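Local structure of DNA repair protein RAD2 (Saccharomyces cerevisiae, 4Q0W) at residues S52-F57 with T345-P350; D271-G276 with K296-E301; P334-L339 with K353-L358. The protein cuts DNA as a structure-specific single-strand endonuclease of nucleotide excision repair, and is essential for the incision step that removes damage from ultraviolet light, bulky adducts or cross-links. All coordinates share one frame; numbering follows the deposited sequence.

Interaction 1. Residues S52-F57 with T345-P350; sequences SHITGF and TQLGWP
Helix 52-66 of the N-domain, one of the helices of the nuclease core, meets the C-terminal end of helix 336-347 here, and Leu347 is the side chain that bridges the two by reaching Ile54 and Thr55. The backbones stay well apart, with Ile54 CA and Gln346 CA 7.6 Å from each other, so side chains make the contact. Leu347 points across the gap with CG beside its own backbone N (chi1 -65°) and the chain then extended, which carries methyl CD1 outward to Ile54. The apolar touch is CD1 of Leu347 against CG2 of Ile54, at 3.9 Å. That same CG2 also lies 4.3 Å from Gln346 CB, near the root of the glutamine, so Ile54 meets two successive residues of the helix end. Thr55 approaches Leu347 from one helix position further on; in the conformer described its OG1 faces both leucine methyls, but Thr55 was modelled in two conformers, and this part of the contact is less certain.

Just past Leu347, Gly348 leaves helical geometry with positive phi (75°), and Trp349 and Pro350 lead directly into helix 351-361. A side-chain-to-backbone hydrogen bond ties the two parts from just outside: Asn51 ND2, immediately ahead of helix 52-66, donates to Gln346 O. Ile54 also packs against Phe342 and Met343, further back on helix 336-347, and against Glu153 of helix 148-160, while His53 NE2 is hydrogen-bonded to Glu153.

Flat groups flank the apolar patch. CG1 of Ile54 sits 3.4 Å above the His53 ring plane, near the rim, and CD1 of Leu347 lies 3.7 Å above the Trp349 ring plane, again offset toward the rim.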
loop_
_atom_site.group_PDB
_atom_site.type_symbol
_atom_site.label_atom_id
_atom_site.label_comp_id
_atom_site.label_asym_id
_atom_site.label_seq_id
_atom_site.Cartn_x
_atom_site.Cartn_y
_atom_site.Cartn_z
ATOM N N SER A 52 -32.788 -8.493 -13.458
ATOM C CA SER A 52 -31.507 -9.186 -13.320
ATOM C C SER A 52 -31.455 -10.020 -12.043
ATOM O O SER A 52 -30.700 -10.996 -11.959
ATOM C CB SER A 52 -30.360 -8.174 -13.307
ATOM O OG SER A 52 -30.405 -7.387 -12.128
ATOM N N HIS A 53 -32.244 -9.631 -11.044
ATOM C CA HIS A 53 -32.338 -10.423 -9.824
ATOM C C HIS A 53 -32.977 -11.786 -10.096
ATOM O O HIS A 53 -32.626 -12.781 -9.455
ATOM C CB HIS A 53 -33.131 -9.677 -8.759
ATOM C CG HIS A 53 -34.555 -9.411 -9.143
ATOM N ND1 HIS A 53 -34.902 -8.647 -10.236
ATOM C CD2 HIS A 53 -35.720 -9.805 -8.573
ATOM C CE1 HIS A 53 -36.220 -8.585 -10.326
ATOM N NE2 HIS A 53 -36.739 -9.283 -9.333
ATOM N N ILE A 54 -33.915 -11.828 -11.041
ATOM C CA ILE A 54 -34.545 -13.091 -11.418
ATOM C C ILE A 54 -33.568 -13.942 -12.217
ATOM O O ILE A 54 -33.386 -15.123 -11.929
ATOM C CB ILE A 54 -35.828 -12.870 -12.249
ATOM C CG1 ILE A 54 -36.811 -11.988 -11.480
ATOM C CG2 ILE A 54 -36.477 -14.214 -12.627
ATOM C CD1 ILE A 54 -37.417 -12.660 -10.281
ATOM N N THR A 55 -32.943 -13.335 -13.222
ATOM C CA THR A 55 -31.955 -14.024 -14.041
ATOM C C THR A 55 -30.827 -14.568 -13.157
ATOM O O THR A 55 -30.419 -15.725 -13.292
ATOM C CB THR A 55 -31.356 -13.076 -15.103
ATOM O OG1 THR A 55 -32.402 -12.599 -15.957
ATOM C CG2 THR A 55 -30.315 -13.786 -15.949
ATOM N N GLY A 56 -30.346 -13.728 -12.242
ATOM C CA GLY A 56 -29.256 -14.086 -11.349
ATOM C C GLY A 56 -29.612 -15.245 -10.442
ATOM O O GLY A 56 -28.882 -16.234 -10.385
ATOM N N PHE A 57 -30.727 -15.126 -9.724
ATOM C CA PHE A 57 -31.172 -16.204 -8.851
ATOM C C PHE A 57 -31.394 -17.499 -9.624
ATOM O O PHE A 57 -30.962 -18.565 -9.169
ATOM C CB PHE A 57 -32.449 -15.828 -8.106
ATOM C CG PHE A 57 -32.207 -15.220 -6.751
ATOM C CD1 PHE A 57 -31.828 -13.888 -6.630
ATOM C CD2 PHE A 57 -32.379 -15.975 -5.595
ATOM C CE1 PHE A 57 -31.616 -13.322 -5.386
ATOM C CE2 PHE A 57 -32.168 -15.415 -4.345
ATOM C CZ PHE A 57 -31.783 -14.083 -4.243
ATOM N N THR A 345 -43.444 -14.839 -17.845
ATOM C CA THR A 345 -43.960 -13.582 -17.341
ATOM C C THR A 345 -42.853 -12.589 -16.983
ATOM O O THR A 345 -42.938 -11.411 -17.340
ATOM C CB THR A 345 -44.833 -13.829 -16.105
ATOM O OG1 THR A 345 -46.009 -14.558 -16.485
ATOM C CG2 THR A 345 -45.235 -12.519 -15.460
ATOM N N GLN A 346 -41.822 -13.059 -16.279
ATOM C CA GLN A 346 -40.796 -12.169 -15.720
ATOM C C GLN A 346 -39.734 -11.770 -16.726
ATOM O O GLN A 346 -39.203 -10.653 -16.664
ATOM C CB GLN A 346 -40.112 -12.825 -14.513
ATOM C CG GLN A 346 -41.038 -13.085 -13.329
ATOM C CD GLN A 346 -41.512 -11.795 -12.679
ATOM O OE1 GLN A 346 -40.850 -10.761 -12.773
ATOM N NE2 GLN A 346 -42.662 -11.850 -12.019
ATOM N N LEU A 347 -39.413 -12.677 -17.644
ATOM C CA LEU A 347 -38.261 -12.476 -18.524
ATOM C C LEU A 347 -38.544 -12.699 -20.013
ATOM O O LEU A 347 -37.642 -12.569 -20.842
ATOM C CB LEU A 347 -37.109 -13.386 -18.089
ATOM C CG LEU A 347 -36.487 -13.122 -16.711
ATOM C CD1 LEU A 347 -35.417 -14.156 -16.400
ATOM C CD2 LEU A 347 -35.895 -11.721 -16.658
ATOM N N GLY A 348 -39.778 -13.055 -20.351
ATOM C CA GLY A 348 -40.129 -13.296 -21.738
ATOM C C GLY A 348 -39.611 -14.616 -22.285
ATOM O O GLY A 348 -39.672 -14.852 -23.497
ATOM N N TRP A 349 -39.106 -15.481 -21.407
ATOM C CA TRP A 349 -38.574 -16.773 -21.839
ATOM C C TRP A 349 -39.672 -17.685 -22.373
ATOM O O TRP A 349 -40.585 -18.044 -21.624
ATOM C CB TRP A 349 -37.929 -17.503 -20.665
ATOM C CG TRP A 349 -36.593 -16.994 -20.226
ATOM C CD1 TRP A 349 -36.088 -15.735 -20.384
ATOM C CD2 TRP A 349 -35.586 -17.750 -19.538
ATOM N NE1 TRP A 349 -34.822 -15.663 -19.838
ATOM C CE2 TRP A 349 -34.491 -16.889 -19.315
ATOM C CE3 TRP A 349 -35.504 -19.079 -19.096
ATOM C CZ2 TRP A 349 -33.330 -17.311 -18.661
ATOM C CZ3 TRP A 349 -34.343 -19.498 -18.452
ATOM C CH2 TRP A 349 -33.278 -18.616 -18.240
ATOM N N PRO A 350 -39.575 -18.102 -23.653
ATOM C CA PRO A 350 -40.557 -19.097 -24.103
ATOM C C PRO A 350 -40.382 -20.391 -23.309
ATOM O O PRO A 350 -39.273 -20.670 -22.846
ATOM C CB PRO A 350 -40.205 -19.312 -25.584
ATOM C CG PRO A 350 -38.824 -18.775 -25.761
ATOM C CD PRO A 350 -38.650 -17.691 -24.725
#

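Interaction 2. Residues D271-G276 with K296-E301; sequences DWYNNG and KLVNNE
Leu297 packs against two aromatic side chains, Tyr273 and Trp272, carried by consecutive positions of helix 266-278. The closer of the two is tyrosine: its CE1 comes within 3.6 Å of Leu297 CB, and its CD1 within 3.7 Å of Leu297 CD1, so the leucine meets the CD1-CE1 part of the ring at a slant. That same CD1 methyl also reaches Trp272, touching CZ3 at the indole edge, 3.9 Å away and near the ring plane. The phenol tip carries on past Leu297 toward Val298, whose CG2 stands by the ring edge 4.1 Å from Tyr273 OH. Tyr273 gets this far because its CG is anti to the backbone N (chi1 -179°), which directs the ring across to the second helix.

In the next shell, Tyr273 OH hydrogen-bonds Ile302 O. Ile302 belongs to the Schellman motif that closes helix 288-299: Glu301 takes positive phi, its N binding Val298 O at 2.7 Å, and Ile302 N returns to Leu297 O. A phenylalanine here would keep the ring against Leu297 but would probably leave the Ile302 carbonyl without its phenol partner, loosening the link between helix 266-278 and this helix end. Arg294 of helix 288-299 adds a second tie, hydrogen-bonding the carbonyls of Trp272 and Tyr273 and making a cation-pi contact with the indole. Next to Leu297, Lys296 packs on a sugar of the bound DNA.

The pair thus joins helix 266-278 to the C-terminal end of helix 288-299, with Phe269, one turn earlier on helix 266-278, also packing on Leu297, and Phe263 of helix 253-263 meeting the indole.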
loop_
_atom_site.group_PDB
_atom_site.type_symbol
_atom_site.label_atom_id
_atom_site.label_comp_id
_atom_site.label_asym_id
_atom_site.label_seq_id
_atom_site.Cartn_x
_atom_site.Cartn_y
_atom_site.Cartn_z
ATOM N N ASP A 271 -4.126 -3.449 28.913
ATOM C CA ASP A 271 -3.396 -3.264 30.170
ATOM C C ASP A 271 -1.924 -2.932 29.891
ATOM O O ASP A 271 -1.364 -1.991 30.468
ATOM C CB ASP A 271 -3.525 -4.505 31.072
ATOM C CG ASP A 271 -4.924 -4.661 31.659
ATOM O OD1 ASP A 271 -5.691 -3.673 31.676
ATOM O OD2 ASP A 271 -5.266 -5.783 32.099
ATOM N N TRP A 272 -1.312 -3.671 28.975
ATOM C CA TRP A 272 0.074 -3.395 28.593
ATOM C C TRP A 272 0.276 -1.960 28.097
ATOM O O TRP A 272 1.197 -1.258 28.523
ATOM C CB TRP A 272 0.541 -4.363 27.507
ATOM C CG TRP A 272 1.770 -3.872 26.833
ATOM C CD1 TRP A 272 3.059 -3.956 27.305
ATOM C CD2 TRP A 272 1.848 -3.186 25.577
ATOM N NE1 TRP A 272 3.926 -3.369 26.411
ATOM C CE2 TRP A 272 3.211 -2.892 25.342
ATOM C CE3 TRP A 272 0.904 -2.810 24.621
ATOM C CZ2 TRP A 272 3.646 -2.236 24.188
ATOM C CZ3 TRP A 272 1.335 -2.150 23.483
ATOM C CH2 TRP A 272 2.695 -1.872 23.275
ATOM N N TYR A 273 -0.587 -1.530 27.187
ATOM C CA TYR A 273 -0.494 -0.193 26.609
ATOM C C TYR A 273 -0.747 0.876 27.660
ATOM O O TYR A 273 0.057 1.789 27.837
ATOM C CB TYR A 273 -1.534 -0.058 25.496
ATOM C CG TYR A 273 -1.546 1.268 24.775
ATOM C CD1 TYR A 273 -0.410 1.749 24.131
ATOM C CD2 TYR A 273 -2.708 2.007 24.681
ATOM C CE1 TYR A 273 -0.433 2.947 23.448
ATOM C CE2 TYR A 273 -2.747 3.200 23.986
ATOM C CZ TYR A 273 -1.610 3.664 23.373
ATOM O OH TYR A 273 -1.655 4.857 22.688
ATOM N N ASN A 274 -1.879 0.765 28.347
ATOM C CA ASN A 274 -2.252 1.771 29.332
ATOM C C ASN A 274 -1.306 1.837 30.527
ATOM O O ASN A 274 -0.915 2.933 30.944
ATOM C CB ASN A 274 -3.696 1.577 29.782
ATOM C CG ASN A 274 -4.688 1.960 28.698
ATOM O OD1 ASN A 274 -4.312 2.557 27.694
ATOM N ND2 ASN A 274 -5.959 1.652 28.913
ATOM N N ASN A 275 -0.938 0.684 31.086
ATOM C CA ASN A 275 -0.020 0.692 32.227
ATOM C C ASN A 275 1.303 1.365 31.881
ATOM O O ASN A 275 1.866 2.110 32.690
ATOM C CB ASN A 275 0.262 -0.719 32.745
ATOM C CG ASN A 275 -0.953 -1.374 33.354
ATOM O OD1 ASN A 275 -1.974 -0.731 33.591
ATOM N ND2 ASN A 275 -0.843 -2.667 33.624
ATOM N N GLY A 276 1.798 1.092 30.677
ATOM C CA GLY A 276 3.064 1.648 30.229
ATOM C C GLY A 276 2.976 3.118 29.867
ATOM O O GLY A 276 3.967 3.850 29.964
ATOM N N LYS A 296 3.910 3.250 17.549
ATOM C CA LYS A 296 2.888 3.275 16.505
ATOM C C LYS A 296 1.499 3.654 17.039
ATOM O O LYS A 296 0.787 4.455 16.422
ATOM C CB LYS A 296 2.821 1.920 15.799
ATOM C CG LYS A 296 1.724 1.836 14.760
ATOM C CD LYS A 296 1.856 0.565 13.942
ATOM C CE LYS A 296 0.723 0.454 12.940
ATOM N NZ LYS A 296 0.847 -0.791 12.140
ATOM N N LEU A 297 1.109 3.076 18.175
ATOM C CA LEU A 297 -0.210 3.364 18.743
ATOM C C LEU A 297 -0.301 4.833 19.164
ATOM O O LEU A 297 -1.308 5.500 18.909
ATOM C CB LEU A 297 -0.518 2.415 19.911
ATOM C CG LEU A 297 -0.522 0.914 19.568
ATOM C CD1 LEU A 297 -0.431 0.054 20.828
ATOM C CD2 LEU A 297 -1.749 0.524 18.767
ATOM N N VAL A 298 0.764 5.339 19.778
ATOM C CA VAL A 298 0.821 6.748 20.178
ATOM C C VAL A 298 0.655 7.656 18.963
ATOM O O VAL A 298 -0.243 8.509 18.927
ATOM C CB VAL A 298 2.125 7.078 20.928
ATOM C CG1 VAL A 298 2.239 8.579 21.189
ATOM C CG2 VAL A 298 2.175 6.324 22.243
ATOM N N ASN A 299 1.490 7.444 17.951
ATOM C CA ASN A 299 1.410 8.232 16.727
ATOM C C ASN A 299 0.027 8.154 16.095
ATOM O O ASN A 299 -0.467 9.138 15.536
ATOM C CB ASN A 299 2.493 7.812 15.726
ATOM C CG ASN A 299 2.524 8.709 14.495
ATOM O OD1 ASN A 299 2.199 8.277 13.384
ATOM N ND2 ASN A 299 2.890 9.970 14.693
ATOM N N ASN A 300 -0.620 6.999 16.207
ATOM C CA ASN A 300 -1.988 6.874 15.702
ATOM C C ASN A 300 -3.062 7.350 16.690
ATOM O O ASN A 300 -4.253 7.170 16.436
ATOM C CB ASN A 300 -2.278 5.441 15.220
ATOM C CG ASN A 300 -1.579 5.129 13.904
ATOM O OD1 ASN A 300 -1.291 6.038 13.121
ATOM N ND2 ASN A 300 -1.293 3.846 13.656
ATOM N N GLU A 301 -2.628 7.950 17.799
ATOM C CA GLU A 301 -3.534 8.528 18.796
ATOM C C GLU A 301 -4.521 7.497 19.324
ATOM O O GLU A 301 -5.706 7.774 19.467
ATOM C CB GLU A 301 -4.279 9.731 18.205
ATOM C CG GLU A 301 -3.344 10.890 17.825
ATOM C CD GLU A 301 -4.097 12.149 17.416
ATOM O OE1 GLU A 301 -5.164 12.041 16.772
ATOM O OE2 GLU A 301 -3.620 13.252 17.750
#

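Interaction 3. Residues P334-L339 with K353-L358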
loop_
_atom_site.group_PDB
_atom_site.type_symbol
_atom_site.label_atom_id
_atom_site.label_comp_id
_atom_site.label_asym_id
_atom_site.label_seq_id
_atom_site.Cartn_x
_atom_site.Cartn_y
_atom_site.Cartn_z
ATOM N N PRO A 334 -39.158 -29.367 -8.296
ATOM C CA PRO A 334 -39.450 -28.206 -9.146
ATOM C C PRO A 334 -40.751 -28.411 -9.919
ATOM O O PRO A 334 -40.992 -29.506 -10.436
ATOM C CB PRO A 334 -38.270 -28.173 -10.116
ATOM C CG PRO A 334 -37.153 -28.866 -9.379
ATOM C CD PRO A 334 -37.808 -29.910 -8.524
ATOM N N ASP A 335 -41.582 -27.375 -9.959
ATOM C CA ASP A 335 -42.851 -27.413 -10.673
ATOM C C ASP A 335 -42.633 -26.813 -12.061
ATOM O O ASP A 335 -42.624 -25.586 -12.215
ATOM C CB ASP A 335 -43.890 -26.596 -9.903
ATOM C CG ASP A 335 -45.283 -26.683 -10.513
ATOM O OD1 ASP A 335 -45.403 -26.771 -11.756
ATOM O OD2 ASP A 335 -46.261 -26.651 -9.740
ATOM N N LEU A 336 -42.464 -27.674 -13.065
ATOM C CA LEU A 336 -42.130 -27.224 -14.420
ATOM C C LEU A 336 -43.185 -26.263 -14.992
ATOM O O LEU A 336 -42.836 -25.225 -15.572
ATOM C CB LEU A 336 -41.946 -28.427 -15.356
ATOM C CG LEU A 336 -41.490 -28.085 -16.771
ATOM C CD1 LEU A 336 -40.175 -27.327 -16.719
ATOM C CD2 LEU A 336 -41.366 -29.323 -17.638
ATOM N N ASP A 337 -44.459 -26.613 -14.819
ATOM C CA ASP A 337 -45.562 -25.786 -15.315
ATOM C C ASP A 337 -45.459 -24.364 -14.771
ATOM O O ASP A 337 -45.622 -23.398 -15.517
ATOM C CB ASP A 337 -46.920 -26.380 -14.912
ATOM C CG ASP A 337 -47.272 -27.657 -15.698
ATOM O OD1 ASP A 337 -46.409 -28.166 -16.440
ATOM O OD2 ASP A 337 -48.415 -28.138 -15.564
ATOM N N MET A 338 -45.185 -24.240 -13.472
ATOM C CA MET A 338 -45.195 -22.924 -12.824
ATOM C C MET A 338 -43.888 -22.163 -13.027
ATOM O O MET A 338 -43.877 -20.929 -13.026
ATOM C CB MET A 338 -45.547 -23.038 -11.341
ATOM C CG MET A 338 -46.960 -23.552 -11.087
ATOM S SD MET A 338 -48.243 -22.556 -11.918
ATOM C CE MET A 338 -48.327 -21.123 -10.840
ATOM N N LEU A 339 -42.789 -22.896 -13.216
ATOM C CA LEU A 339 -41.516 -22.274 -13.554
ATOM C C LEU A 339 -41.575 -21.723 -14.986
ATOM O O LEU A 339 -41.092 -20.622 -15.253
ATOM C CB LEU A 339 -40.348 -23.278 -13.391
ATOM C CG LEU A 339 -39.858 -23.594 -11.964
ATOM C CD1 LEU A 339 -38.864 -24.770 -11.951
ATOM C CD2 LEU A 339 -39.229 -22.356 -11.279
ATOM N N LYS A 353 -37.388 -22.666 -24.000
ATOM C CA LYS A 353 -36.136 -22.175 -23.427
ATOM C C LYS A 353 -35.990 -22.664 -21.987
ATOM O O LYS A 353 -34.936 -23.169 -21.602
ATOM C CB LYS A 353 -36.099 -20.645 -23.472
ATOM C CG LYS A 353 -34.783 -20.015 -22.989
ATOM C CD LYS A 353 -34.772 -18.494 -23.230
ATOM C CE LYS A 353 -33.545 -17.824 -22.615
ATOM N NZ LYS A 353 -32.268 -18.481 -23.020
ATOM N N SER A 354 -37.056 -22.520 -21.201
ATOM C CA SER A 354 -37.059 -22.975 -19.818
ATOM C C SER A 354 -36.889 -24.488 -19.725
ATOM O O SER A 354 -36.122 -24.983 -18.897
ATOM C CB SER A 354 -38.356 -22.551 -19.120
ATOM O OG SER A 354 -38.425 -21.141 -18.970
ATOM N N ASP A 355 -37.615 -25.214 -20.570
ATOM C CA ASP A 355 -37.557 -26.668 -20.602
ATOM C C ASP A 355 -36.136 -27.176 -20.853
ATOM O O ASP A 355 -35.681 -28.106 -20.205
ATOM C CB ASP A 355 -38.494 -27.207 -21.690
ATOM C CG ASP A 355 -39.946 -27.229 -21.258
ATOM O OD1 ASP A 355 -40.266 -26.634 -20.203
ATOM O OD2 ASP A 355 -40.777 -27.844 -21.973
ATOM N N GLU A 356 -35.445 -26.551 -21.799
ATOM C CA GLU A 356 -34.124 -26.997 -22.205
ATOM C C GLU A 356 -33.184 -27.034 -21.005
ATOM O O GLU A 356 -32.334 -27.921 -20.900
ATOM C CB GLU A 356 -33.585 -26.066 -23.281
ATOM C CG GLU A 356 -32.229 -26.450 -23.829
ATOM C CD GLU A 356 -31.849 -25.601 -25.023
ATOM O OE1 GLU A 356 -32.522 -24.571 -25.251
ATOM O OE2 GLU A 356 -30.887 -25.969 -25.735
ATOM N N ILE A 357 -33.367 -26.083 -20.088
ATOM C CA ILE A 357 -32.551 -25.993 -18.879
ATOM C C ILE A 357 -33.122 -26.831 -17.734
ATOM O O ILE A 357 -32.385 -27.524 -17.035
ATOM C CB ILE A 357 -32.379 -24.514 -18.434
ATOM C CG1 ILE A 357 -31.555 -23.747 -19.474
ATOM C CG2 ILE A 357 -31.715 -24.425 -17.067
ATOM C CD1 ILE A 357 -31.651 -22.236 -19.365
ATOM N N LEU A 358 -34.437 -26.789 -17.557
ATOM C CA LEU A 358 -35.057 -27.332 -16.351
ATOM C C LEU A 358 -35.294 -28.845 -16.371
ATOM O O LEU A 358 -35.160 -29.513 -15.340
ATOM C CB LEU A 358 -36.373 -26.599 -16.053
ATOM C CG LEU A 358 -36.280 -25.145 -15.584
ATOM C CD1 LEU A 358 -37.678 -24.547 -15.448
ATOM C CD2 LEU A 358 -35.528 -25.053 -14.243
#
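Leu336, Leu339 and Leu358 form the apolar seam of a helical hairpin, in which helices 336-347 and 351-361 are joined by a short turn and run back along each other. The tight part lies deep between them, where Leu339 meets Leu358: methyl CD1 of Leu358 touches Leu339 CB at 3.6 Å and Leu339 CD1 at 3.7 Å, the two side chains crossing obliquely. Both are buried, and Phe161 packs on each of them, while Phe58 of helix 52-66 covers Leu358 and Leu157 of helix 148-160 covers Leu339. The hairpin is thereby pressed against two helices of the nuclease core.

Toward the outer side the fit is looser and more mixed. Leu336, at the start of its helix, has CG anti to the backbone N (chi1 -176°), which swings its branches across to the second helix. There CD1 rests 3.9 Å from Leu358 CB and 3.6 Å from Asp355 OD1, the leucine and the carboxylate crossing at about a right angle. This is a methyl lying beside a polar group, and the charge of Asp355 is answered by Arg340, which forms a salt bridge to OD2 and so adds a polar tie between the helices. Leu336 and Asp355 are both partly exposed, which makes this the solvent side of the contact.

The first helix is capped at its beginning by Asp335: its OD1 accepts from Met338 N at 3.1 Å with an N-H...O angle of 156°, the donor coming from above the carboxylate plane, 59° out of it.

In the fold
Interactions 1 and 3 are neighbours, their centres about 12 Å apart, and both use helix 336-347, one near its end and the other at its start. They touch where Trp349 packs on Ser354 and Ile357. Their segments alternate along the chain, and the contacts bring the C-terminal hairpin onto helix 52-66 of the N-domain. Interaction 2 is nested in the sequence between the two halves of interaction 1, yet lies on the opposite side of the chain's centre, its centre about 56 Å from that of interaction 1 and 63 Å from that of interaction 3. The C-terminal hairpin and the DNA-touching helical pair thus lie on opposite sides of the chain's centre.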